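Local coordinates for protein sulfate adenylyltransferase (Allochromatium vinosum, PDB 4DNX) that catalyses the transfer of an adenylyl group from ATP to sulfate, giving adenosine 5'-phosphosulfate and diphosphate, in sulfur metabolism, at residues 206-214 with 333-344; 238-249 with 382-391. All coordinates share one frame; numbering follows the deposited sequence.

Contact 1 of 2, residues 206-214 with 333-344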
# COMPACT_ATOMS: atom_id res chain seq x y z
N ARG A 206 -7.50 5.19 -25.62
CA ARG A 206 -8.39 6.35 -25.61
C ARG A 206 -9.85 6.02 -25.40
O ARG A 206 -10.59 6.84 -24.82
CB ARG A 206 -8.17 7.23 -26.85
CG ARG A 206 -7.51 8.50 -26.42
CD ARG A 206 -7.40 9.49 -27.56
NE ARG A 206 -8.66 10.23 -27.68
CZ ARG A 206 -8.87 11.19 -28.58
NH1 ARG A 206 -7.91 11.52 -29.44
NH2 ARG A 206 -10.04 11.81 -28.63
N ALA A 207 -10.28 4.84 -25.85
CA ALA A 207 -11.69 4.46 -25.71
C ALA A 207 -12.08 4.32 -24.24
O ALA A 207 -13.15 4.78 -23.82
CB ALA A 207 -11.97 3.16 -26.47
N HIS A 208 -11.21 3.66 -23.47
CA HIS A 208 -11.50 3.41 -22.05
C HIS A 208 -11.29 4.65 -21.25
O HIS A 208 -12.04 4.91 -20.31
CB HIS A 208 -10.66 2.24 -21.52
CG HIS A 208 -11.20 0.91 -21.95
ND1 HIS A 208 -10.43 -0.23 -21.99
CD2 HIS A 208 -12.43 0.55 -22.38
CE1 HIS A 208 -11.17 -1.24 -22.44
NE2 HIS A 208 -12.39 -0.79 -22.68
N GLU A 209 -10.30 5.45 -21.66
CA GLU A 209 -10.02 6.73 -21.01
C GLU A 209 -11.25 7.64 -21.13
O GLU A 209 -11.72 8.25 -20.13
CB GLU A 209 -8.82 7.39 -21.69
CG GLU A 209 -8.57 8.82 -21.29
CD GLU A 209 -7.57 9.55 -22.19
OE1 GLU A 209 -6.67 8.92 -22.85
OE2 GLU A 209 -7.71 10.79 -22.26
N GLU A 210 -11.76 7.73 -22.35
CA GLU A 210 -12.91 8.58 -22.62
C GLU A 210 -14.20 8.04 -21.99
O GLU A 210 -15.07 8.81 -21.62
CB GLU A 210 -13.07 8.79 -24.14
CG GLU A 210 -11.86 9.53 -24.79
CD GLU A 210 -11.65 10.95 -24.26
OE1 GLU A 210 -10.49 11.42 -24.36
OE2 GLU A 210 -12.62 11.59 -23.77
N LEU A 211 -14.31 6.71 -21.84
CA LEU A 211 -15.46 6.15 -21.17
C LEU A 211 -15.50 6.59 -19.72
O LEU A 211 -16.56 6.97 -19.23
CB LEU A 211 -15.40 4.63 -21.19
CG LEU A 211 -16.62 3.92 -20.63
CD1 LEU A 211 -17.85 4.32 -21.44
CD2 LEU A 211 -16.34 2.44 -20.73
N CYS A 212 -14.33 6.58 -19.06
CA CYS A 212 -14.24 7.08 -17.66
C CYS A 212 -14.64 8.55 -17.60
O CYS A 212 -15.42 8.94 -16.72
CB CYS A 212 -12.82 6.90 -17.11
SG CYS A 212 -12.46 5.18 -16.73
N LYS A 213 -14.17 9.35 -18.56
CA LYS A 213 -14.49 10.80 -18.60
C LYS A 213 -15.97 11.06 -18.86
O LYS A 213 -16.56 11.96 -18.20
CB LYS A 213 -13.60 11.51 -19.62
CG LYS A 213 -12.16 11.56 -19.14
CD LYS A 213 -11.22 12.16 -20.20
CE LYS A 213 -9.84 12.40 -19.66
NZ LYS A 213 -9.02 12.88 -20.85
N MET A 214 -16.56 10.31 -19.79
CA MET A 214 -18.04 10.37 -20.04
C MET A 214 -18.84 10.06 -18.79
O MET A 214 -19.81 10.77 -18.47
CB MET A 214 -18.46 9.36 -21.14
CG MET A 214 -18.11 9.83 -22.51
SD MET A 214 -18.64 8.51 -23.67
CE MET A 214 -17.06 8.02 -24.35
N THR A 333 -17.93 2.19 -27.94
CA THR A 333 -17.52 3.56 -28.35
C THR A 333 -16.91 3.55 -29.74
O THR A 333 -16.55 2.49 -30.29
CB THR A 333 -16.43 4.15 -27.42
OG1 THR A 333 -15.24 3.34 -27.48
CG2 THR A 333 -16.89 4.27 -25.97
N ALA A 334 -16.80 4.73 -30.34
CA ALA A 334 -16.14 4.93 -31.63
C ALA A 334 -15.69 6.39 -31.63
O ALA A 334 -16.13 7.17 -30.80
CB ALA A 334 -17.09 4.68 -32.78
N TYR A 335 -14.79 6.73 -32.55
CA TYR A 335 -14.37 8.10 -32.71
C TYR A 335 -15.35 8.70 -33.70
O TYR A 335 -15.51 8.19 -34.81
CB TYR A 335 -12.96 8.18 -33.30
CG TYR A 335 -12.47 9.61 -33.52
CD1 TYR A 335 -11.91 10.33 -32.46
CD2 TYR A 335 -12.55 10.21 -34.77
CE1 TYR A 335 -11.45 11.64 -32.65
CE2 TYR A 335 -12.10 11.52 -34.96
CZ TYR A 335 -11.56 12.22 -33.88
OH TYR A 335 -11.10 13.50 -34.11
N SER A 336 -15.99 9.80 -33.29
CA SER A 336 -16.86 10.56 -34.18
C SER A 336 -16.06 11.58 -34.97
O SER A 336 -15.43 12.47 -34.38
CB SER A 336 -17.91 11.35 -33.38
OG SER A 336 -18.59 12.25 -34.26
N LYS A 337 -16.11 11.46 -36.30
CA LYS A 337 -15.44 12.41 -37.17
C LYS A 337 -16.14 13.76 -37.06
O LYS A 337 -15.50 14.81 -37.18
CB LYS A 337 -15.54 11.95 -38.62
CG LYS A 337 -14.69 10.73 -38.93
CD LYS A 337 -14.68 10.49 -40.42
CE LYS A 337 -15.01 9.05 -40.71
NZ LYS A 337 -15.08 8.86 -42.18
N LYS A 338 -17.47 13.72 -36.88
CA LYS A 338 -18.26 14.96 -36.83
C LYS A 338 -17.97 15.76 -35.56
O LYS A 338 -17.91 16.99 -35.61
CB LYS A 338 -19.76 14.66 -36.90
CG LYS A 338 -20.27 14.33 -38.28
CD LYS A 338 -21.75 13.96 -38.21
CE LYS A 338 -22.53 14.64 -39.30
NZ LYS A 338 -23.40 13.68 -40.04
N LEU A 339 -17.78 15.07 -34.44
CA LEU A 339 -17.57 15.73 -33.14
C LEU A 339 -16.10 15.88 -32.74
O LEU A 339 -15.77 16.65 -31.83
CB LEU A 339 -18.36 15.02 -32.02
CG LEU A 339 -19.87 14.84 -32.29
CD1 LEU A 339 -20.49 13.91 -31.23
CD2 LEU A 339 -20.62 16.18 -32.41
N GLY A 340 -15.22 15.10 -33.39
CA GLY A 340 -13.79 15.10 -33.05
C GLY A 340 -13.46 14.55 -31.69
O GLY A 340 -12.55 15.02 -31.01
N ARG A 341 -14.17 13.49 -31.28
CA ARG A 341 -13.90 12.86 -30.04
C ARG A 341 -14.56 11.50 -30.01
O ARG A 341 -15.41 11.19 -30.84
CB ARG A 341 -14.40 13.70 -28.87
CG ARG A 341 -15.89 13.99 -28.89
CD ARG A 341 -16.18 14.80 -27.63
NE ARG A 341 -17.44 14.43 -27.02
CZ ARG A 341 -18.60 14.99 -27.33
NH1 ARG A 341 -18.66 15.95 -28.24
NH2 ARG A 341 -19.71 14.58 -26.72
N VAL A 342 -14.15 10.74 -29.01
CA VAL A 342 -14.68 9.42 -28.75
C VAL A 342 -16.05 9.55 -28.08
O VAL A 342 -16.22 10.34 -27.14
CB VAL A 342 -13.69 8.62 -27.92
CG1 VAL A 342 -14.30 7.28 -27.54
CG2 VAL A 342 -12.40 8.42 -28.74
N VAL A 343 -17.04 8.82 -28.60
CA VAL A 343 -18.39 8.84 -28.03
C VAL A 343 -18.90 7.39 -27.90
O VAL A 343 -18.38 6.47 -28.55
CB VAL A 343 -19.38 9.67 -28.88
CG1 VAL A 343 -18.99 11.15 -28.87
CG2 VAL A 343 -19.47 9.15 -30.34
N MET A 344 -19.93 7.21 -27.07
CA MET A 344 -20.74 6.00 -27.15
C MET A 344 -21.67 6.13 -28.36
O MET A 344 -22.47 7.07 -28.48
CB MET A 344 -21.55 5.79 -25.86
CG MET A 344 -20.78 4.97 -24.85
SD MET A 344 -21.63 4.88 -23.26
CE MET A 344 -21.66 6.59 -22.71
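A beta hairpin, strands 333-336 and 341-344 joined through a G1 bulge at Gly340 and Arg341, packs against helix 206-214, where Val342 lies against Glu210 and Met214 reaches the hairpin backbone. The helix runs across both strands: its axis makes 94° with strand 333-336 and 67° with strand 341-344, the segment axes approaching to 8.9 and 8.3 Å. Val342 points CB at the helix and meets the aliphatic part of Glu210, CG to Val342 CB 3.7 Å. A bend at chi2 (-62°) turns the Glu210 carboxylate off the valine and leaves CB and CG lying on it. Met214 is extended as far as SD, and its CE then lies 3.7 Å from Val342 O. Met214 SD passes Met344 CE at 3.7 Å, the two side chains running in opposite directions. Near the helix start, Ala207 CB sits 3.4 Å from Thr333 OG1. Arg206 leans its NH2 obliquely toward Val342 CG2 and lies at the edge of the Tyr335 ring, while its NH1 bonds to Pro376 O. With neither a hydrogen bond nor a salt bridge joining the segments, the hairpin is held to the helix here mainly by van der Waals packing.

Contact 2 of 2, residues 238-249 with 382-391; sequences IPAPVRDAAIRT and EVAQILMDYY
Ile386 projects from helix 382-391 as a knob into a hole formed by Val242, Ala245, Ala246 and Thr249 of helix 240-249, the central feature of an antiparallel helix pair in the ATP-sulfurylase domain (169° between directions, axes 9.1 Å apart). Its two branches lean to different sides of the hole, both passing Ala245: CG2 toward Val242, CD1 toward the end of Thr249, which it meets tip to tip, 3.3 Å from Thr249 OG1. Beside the knob, Ala246 sets its methyl CB against Val383 CG1 at 4.0 Å. This small residue lies where the backbones come nearest, its CA 5.2 Å from that of Val383.

Toward the start of helix 240-249, Val242 stands at about a right angle to Tyr390. Its CG1, opposite the backbone N (chi1 178°), lies 3.7 Å from Tyr390 CB and also reaches Leu387 CD2, leaving CG2 beside the ring atoms CG and CD1. Pro239, the N-cap residue, and Tyr390 point toward one another, Pro239 CD lying 3.5 Å from Tyr390 CZ. Ile238 crosses both Leu387 and Tyr391 nearly perpendicularly; its CD1 is 3.2 Å from Tyr391 OH. Tyr390 CD2 in turn lies above one face of the Tyr391 ring, near its rim. At the Thr249 side of the contact, Thr249 OG1 donates to Ala245 O at 2.7 Å, and this carbonyl also accepts from Thr249 N, the two donors arriving from opposite faces of its plane.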
# COMPACT_ATOMS: atom_id res chain seq x y z
N ILE A 238 -0.13 -7.65 -20.48
CA ILE A 238 1.01 -6.76 -20.33
C ILE A 238 1.55 -6.92 -18.89
O ILE A 238 0.78 -6.78 -17.95
CB ILE A 238 0.58 -5.28 -20.61
CG1 ILE A 238 0.08 -5.12 -22.05
CG2 ILE A 238 1.71 -4.30 -20.39
CD1 ILE A 238 1.00 -5.72 -23.10
N PRO A 239 2.85 -7.22 -18.73
CA PRO A 239 3.44 -7.31 -17.39
C PRO A 239 3.12 -6.09 -16.55
O PRO A 239 3.04 -4.96 -17.05
CB PRO A 239 4.94 -7.39 -17.65
CG PRO A 239 5.04 -7.97 -19.02
CD PRO A 239 3.87 -7.41 -19.77
N ALA A 240 2.93 -6.34 -15.25
CA ALA A 240 2.49 -5.31 -14.32
C ALA A 240 3.25 -3.97 -14.38
O ALA A 240 2.58 -2.91 -14.42
CB ALA A 240 2.49 -5.86 -12.89
N PRO A 241 4.59 -3.96 -14.39
CA PRO A 241 5.29 -2.66 -14.43
C PRO A 241 4.94 -1.84 -15.67
O PRO A 241 4.83 -0.60 -15.60
CB PRO A 241 6.78 -3.06 -14.49
CG PRO A 241 6.84 -4.40 -13.96
CD PRO A 241 5.56 -5.07 -14.29
N VAL A 242 4.78 -2.51 -16.81
CA VAL A 242 4.51 -1.83 -18.06
C VAL A 242 3.05 -1.35 -18.02
O VAL A 242 2.75 -0.22 -18.42
CB VAL A 242 4.83 -2.77 -19.28
CG1 VAL A 242 4.50 -2.08 -20.64
CG2 VAL A 242 6.31 -3.21 -19.24
N ARG A 243 2.14 -2.20 -17.54
CA ARG A 243 0.72 -1.84 -17.44
C ARG A 243 0.57 -0.61 -16.54
O ARG A 243 -0.13 0.35 -16.89
CB ARG A 243 -0.11 -3.01 -16.84
CG ARG A 243 -1.60 -2.75 -16.99
CD ARG A 243 -2.50 -3.22 -15.86
NE ARG A 243 -1.82 -3.56 -14.59
CZ ARG A 243 -2.01 -4.71 -13.96
NH1 ARG A 243 -2.82 -5.62 -14.50
NH2 ARG A 243 -1.39 -4.97 -12.80
N ASP A 244 1.28 -0.65 -15.40
CA ASP A 244 1.20 0.44 -14.43
C ASP A 244 1.73 1.74 -15.03
O ASP A 244 1.08 2.78 -14.89
CB ASP A 244 2.05 0.10 -13.19
CG ASP A 244 1.39 -0.94 -12.29
OD1 ASP A 244 0.25 -1.38 -12.57
OD2 ASP A 244 2.05 -1.30 -11.28
N ALA A 245 2.89 1.68 -15.69
CA ALA A 245 3.46 2.89 -16.32
C ALA A 245 2.47 3.48 -17.34
O ALA A 245 2.30 4.70 -17.42
CB ALA A 245 4.76 2.57 -17.01
N ALA A 246 1.85 2.62 -18.16
CA ALA A 246 0.87 3.12 -19.16
C ALA A 246 -0.33 3.82 -18.52
O ALA A 246 -0.74 4.90 -18.97
CB ALA A 246 0.40 1.96 -20.09
N ILE A 247 -0.89 3.22 -17.46
CA ILE A 247 -2.09 3.76 -16.79
C ILE A 247 -1.72 5.06 -16.08
O ILE A 247 -2.47 6.06 -16.14
CB ILE A 247 -2.75 2.73 -15.83
CG1 ILE A 247 -3.41 1.64 -16.71
CG2 ILE A 247 -3.87 3.39 -14.93
CD1 ILE A 247 -3.99 0.51 -15.96
N ARG A 248 -0.55 5.05 -15.41
CA ARG A 248 -0.13 6.24 -14.64
C ARG A 248 0.21 7.39 -15.55
O ARG A 248 -0.06 8.56 -15.22
CB ARG A 248 1.05 5.94 -13.74
CG ARG A 248 0.64 5.09 -12.55
CD ARG A 248 1.88 4.90 -11.68
NE ARG A 248 1.77 3.79 -10.71
CZ ARG A 248 1.08 3.84 -9.57
NH1 ARG A 248 0.36 4.92 -9.25
NH2 ARG A 248 1.10 2.79 -8.75
N THR A 249 0.78 7.07 -16.72
CA THR A 249 1.11 8.13 -17.69
C THR A 249 -0.16 8.78 -18.26
O THR A 249 -0.21 10.00 -18.45
CB THR A 249 2.02 7.60 -18.82
OG1 THR A 249 3.23 7.12 -18.24
CG2 THR A 249 2.38 8.71 -19.82
N GLU A 382 2.24 8.93 -25.70
CA GLU A 382 3.15 8.54 -24.60
C GLU A 382 2.82 7.15 -24.07
O GLU A 382 3.72 6.43 -23.61
CB GLU A 382 3.04 9.53 -23.43
CG GLU A 382 3.39 10.94 -23.86
CD GLU A 382 2.21 11.77 -24.38
OE1 GLU A 382 2.43 12.99 -24.51
OE2 GLU A 382 1.11 11.22 -24.70
N VAL A 383 1.54 6.80 -24.15
CA VAL A 383 1.09 5.44 -23.76
C VAL A 383 1.58 4.44 -24.86
O VAL A 383 2.16 3.37 -24.56
CB VAL A 383 -0.44 5.40 -23.57
CG1 VAL A 383 -0.93 3.97 -23.28
CG2 VAL A 383 -0.91 6.38 -22.39
N ALA A 384 1.35 4.79 -26.11
CA ALA A 384 1.84 3.97 -27.22
C ALA A 384 3.35 3.72 -27.08
O ALA A 384 3.84 2.59 -27.34
CB ALA A 384 1.53 4.64 -28.56
N GLN A 385 4.11 4.77 -26.75
CA GLN A 385 5.57 4.60 -26.68
C GLN A 385 5.98 3.57 -25.61
O GLN A 385 6.88 2.73 -25.86
CB GLN A 385 6.31 5.91 -26.44
CG GLN A 385 7.77 5.82 -26.76
CD GLN A 385 7.99 5.53 -28.25
OE1 GLN A 385 7.45 6.23 -29.12
NE2 GLN A 385 8.71 4.46 -28.55
N ILE A 386 5.34 3.64 -24.46
CA ILE A 386 5.62 2.72 -23.34
C ILE A 386 5.42 1.26 -23.80
O ILE A 386 6.30 0.40 -23.61
CB ILE A 386 4.79 3.06 -22.12
CG1 ILE A 386 5.37 4.29 -21.43
CG2 ILE A 386 4.68 1.84 -21.11
CD1 ILE A 386 4.45 4.86 -20.38
N LEU A 387 4.29 1.02 -24.45
CA LEU A 387 3.97 -0.32 -24.98
C LEU A 387 4.92 -0.74 -26.13
O LEU A 387 5.39 -1.89 -26.18
CB LEU A 387 2.50 -0.41 -25.37
CG LEU A 387 1.61 -0.32 -24.10
CD1 LEU A 387 0.17 -0.09 -24.44
CD2 LEU A 387 1.79 -1.61 -23.25
N MET A 388 5.22 0.17 -27.05
CA MET A 388 6.11 -0.18 -28.18
C MET A 388 7.49 -0.53 -27.69
O MET A 388 8.14 -1.43 -28.23
CB MET A 388 6.18 0.94 -29.21
CG MET A 388 4.92 0.96 -30.02
SD MET A 388 4.94 2.11 -31.37
CE MET A 388 4.88 3.63 -30.42
N ASP A 389 7.93 0.18 -26.64
CA ASP A 389 9.26 -0.04 -26.08
C ASP A 389 9.30 -1.41 -25.44
O ASP A 389 10.30 -2.14 -25.64
CB ASP A 389 9.64 1.05 -25.06
CG ASP A 389 10.09 2.35 -25.72
OD1 ASP A 389 10.16 2.44 -26.96
OD2 ASP A 389 10.32 3.33 -24.98
N TYR A 390 8.21 -1.77 -24.75
CA TYR A 390 8.06 -3.08 -24.15
C TYR A 390 8.12 -4.17 -25.24
O TYR A 390 8.94 -5.09 -25.14
CB TYR A 390 6.78 -3.20 -23.34
CG TYR A 390 6.41 -4.63 -23.09
CD1 TYR A 390 7.20 -5.43 -22.27
CD2 TYR A 390 5.30 -5.20 -23.72
CE1 TYR A 390 6.89 -6.77 -22.04
CE2 TYR A 390 4.96 -6.55 -23.50
CZ TYR A 390 5.77 -7.32 -22.66
OH TYR A 390 5.45 -8.64 -22.42
N TYR A 391 7.27 -4.08 -26.26
CA TYR A 391 7.27 -5.14 -27.30
C TYR A 391 8.61 -5.28 -28.00
O TYR A 391 9.04 -6.41 -28.34
CB TYR A 391 6.16 -4.94 -28.33
CG TYR A 391 4.78 -5.21 -27.80
CD1 TYR A 391 4.41 -6.49 -27.31
CD2 TYR A 391 3.81 -4.20 -27.80
CE1 TYR A 391 3.13 -6.73 -26.83
CE2 TYR A 391 2.53 -4.42 -27.29
CZ TYR A 391 2.19 -5.69 -26.81
OH TYR A 391 0.94 -5.94 -26.34

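In the fold
Both contacts belong to the ATP-sulfurylase domain, their centres 21 Å apart and their nearest atoms about 6 Å apart without touching. Along the chain the segments alternate: 206-214, 238-249, 333-344, then 382-391. Helices 206-219 and 240-254 flank strand 223-230 in sequence, as connections of the five-stranded parallel sheet, whose 3-2-1-4-5 order is that of a Rossmann-like fold. Contact 1 joins helix 206-219 to the separate three-stranded antiparallel sheet; contact 2 joins helix 240-254 to helix 381-393. Later chain thus packs back onto two consecutive helices of the core. Glu209 links the neighbourhoods, touching Met250 and Tyr254 and pairing with Arg380, just before helix 381-393.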